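Local coordinates for protein cysteine desulfurase (Thermococcus onnurineus, PDB 5B89) that probably catalyses the pyridoxal-phosphate-dependent removal of sulfur from L-cysteine, passing it to a sulfur carrier and leaving L-alanine, at residues Lys223-Ala227 and Asp228-Phe232. Residues are numbered along the deposited sequence; the frame is centred on the assembly and turned at random.
Sequences KKLHA and DFLAF
Leu225 and Leu230 meet through single methyl branches, CD1 of Leu225 lying 4.0 Å from CD1 of Leu230, where the chain bends sharply before entering strand 229-233. The side chain of Leu230 leaves its CA with CG opposite the backbone N (chi1 -176°), which carries its CD1 back to the preceding turn. Ala227 packs against the base of the Leu230 side chain: its CB is 4.3 Å from CB of Leu230, and Val209 of the neighbouring strand 206-210 touches both Ala227 and Leu230. The turn is type I, closed by His226 N donating to Lys223 O over 3.1 Å, and His226, its last residue, has positive phi (57°), a left-handed conformation that redirects the chain toward Ala227. At the strand entrance one water donates to His226 O at 2.9 Å and to Asp228 OD1 at 2.8 Å, bridging the backbone of the turn to a carboxylate. That carboxylate is buried but well supplied with partners: OD1 also forms a salt bridge with Arg250, while OD2 accepts a hydrogen bond from Phe207 N, which should favour the charged form and hold the group's rotation. The arrangement is a turn leading into an inner strand of the mixed seven-stranded sheet characteristic of the large domain in fold-type I pyridoxal-phosphate enzymes; the same strand runs on to Ser233, which binds the cofactor.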
loop_
_atom_site.group_PDB
_atom_site.type_symbol
_atom_site.label_atom_id
_atom_site.label_comp_id
_atom_site.label_asym_id
_atom_site.label_seq_id
_atom_site.Cartn_x
_atom_site.Cartn_y
_atom_site.Cartn_z
ATOM N N LYS B 223 -8.426 -13.979 19.441
ATOM C CA LYS B 223 -9.173 -15.053 20.228
ATOM C C LYS B 223 -10.068 -14.402 21.327
ATOM O O LYS B 223 -11.312 -14.669 21.367
ATOM C CB LYS B 223 -8.166 -15.998 20.854
ATOM C CG LYS B 223 -7.208 -16.705 19.856
ATOM C CD LYS B 223 -6.034 -17.552 20.431
ATOM C CE LYS B 223 -4.608 -16.928 20.260
ATOM N NZ LYS B 223 -3.955 -16.389 21.541
ATOM N N LYS B 224 -9.504 -13.491 22.088
ATOM C CA LYS B 224 -10.186 -12.804 23.155
ATOM C C LYS B 224 -11.303 -11.971 22.626
ATOM O O LYS B 224 -12.357 -11.873 23.236
ATOM C CB LYS B 224 -9.293 -11.941 23.986
ATOM C CG LYS B 224 -8.244 -12.720 24.678
ATOM C CD LYS B 224 -7.509 -11.927 25.700
ATOM C CE LYS B 224 -6.381 -12.831 26.201
ATOM N NZ LYS B 224 -5.641 -12.038 27.213
ATOM N N LEU B 225 -11.144 -11.365 21.438
ATOM C CA LEU B 225 -12.131 -10.506 20.867
ATOM C C LEU B 225 -13.186 -11.249 20.042
ATOM O O LEU B 225 -14.117 -10.657 19.527
ATOM C CB LEU B 225 -11.430 -9.478 19.971
ATOM C CG LEU B 225 -10.555 -8.482 20.708
ATOM C CD1 LEU B 225 -9.924 -7.550 19.649
ATOM C CD2 LEU B 225 -11.196 -7.690 21.884
ATOM N N HIS B 226 -12.947 -12.552 19.839
ATOM C CA HIS B 226 -13.811 -13.346 18.965
ATOM C C HIS B 226 -13.944 -12.847 17.567
ATOM O O HIS B 226 -14.907 -12.952 16.865
ATOM C CB HIS B 226 -15.240 -13.545 19.539
ATOM C CG HIS B 226 -15.267 -13.975 20.974
ATOM N ND1 HIS B 226 -15.471 -13.141 22.069
ATOM C CD2 HIS B 226 -14.954 -15.192 21.463
ATOM C CE1 HIS B 226 -15.361 -13.878 23.176
ATOM N NE2 HIS B 226 -15.059 -15.120 22.831
ATOM N N ALA B 227 -12.818 -12.271 17.083
ATOM C CA ALA B 227 -12.781 -11.712 15.740
ATOM C C ALA B 227 -12.729 -12.769 14.612
ATOM O O ALA B 227 -12.000 -13.702 14.698
ATOM C CB ALA B 227 -11.533 -10.764 15.612
ATOM N N ASP B 228 -13.524 -12.505 13.599
ATOM C CA ASP B 228 -13.430 -13.204 12.331
ATOM C C ASP B 228 -12.533 -12.425 11.320
ATOM O O ASP B 228 -11.807 -13.045 10.542
ATOM C CB ASP B 228 -14.787 -13.429 11.730
ATOM C CG ASP B 228 -15.655 -14.385 12.649
ATOM O OD1 ASP B 228 -15.131 -15.406 13.085
ATOM O OD2 ASP B 228 -16.803 -13.956 12.838
ATOM N N PHE B 229 -12.633 -11.103 11.359
ATOM C CA PHE B 229 -11.754 -10.210 10.559
ATOM C C PHE B 229 -11.365 -9.137 11.490
ATOM O O PHE B 229 -12.147 -8.650 12.324
ATOM C CB PHE B 229 -12.483 -9.669 9.371
ATOM C CG PHE B 229 -12.913 -10.726 8.399
ATOM C CD1 PHE B 229 -14.072 -11.398 8.584
ATOM C CD2 PHE B 229 -12.168 -10.993 7.265
ATOM C CE1 PHE B 229 -14.449 -12.381 7.669
ATOM C CE2 PHE B 229 -12.514 -12.001 6.365
ATOM C CZ PHE B 229 -13.653 -12.655 6.566
ATOM N N LEU B 230 -10.116 -8.660 11.295
ATOM C CA LEU B 230 -9.581 -7.555 12.133
ATOM C C LEU B 230 -8.620 -6.734 11.335
ATOM O O LEU B 230 -7.842 -7.334 10.600
ATOM C CB LEU B 230 -9.009 -8.030 13.406
ATOM C CG LEU B 230 -8.515 -6.970 14.398
ATOM C CD1 LEU B 230 -8.699 -7.407 15.796
ATOM C CD2 LEU B 230 -7.064 -6.672 14.152
ATOM N N ALA B 231 -8.728 -5.416 11.439
ATOM C CA ALA B 231 -7.854 -4.511 10.596
ATOM C C ALA B 231 -7.126 -3.561 11.537
ATOM O O ALA B 231 -7.675 -3.117 12.545
ATOM C CB ALA B 231 -8.751 -3.699 9.682
ATOM N N PHE B 232 -5.867 -3.274 11.252
ATOM C CA PHE B 232 -5.138 -2.185 11.895
ATOM C C PHE B 232 -4.116 -1.582 10.972
ATOM O O PHE B 232 -3.870 -2.112 9.910
ATOM C CB PHE B 232 -4.577 -2.573 13.224
ATOM C CG PHE B 232 -3.433 -3.517 13.228
ATOM C CD1 PHE B 232 -2.136 -3.006 13.220
ATOM C CD2 PHE B 232 -3.587 -4.886 13.328
ATOM C CE1 PHE B 232 -1.059 -3.792 13.327
ATOM C CE2 PHE B 232 -2.489 -5.681 13.454
ATOM C CZ PHE B 232 -1.187 -5.139 13.418
HETATM O O HOH W 1 -15.171 -15.606 15.858
#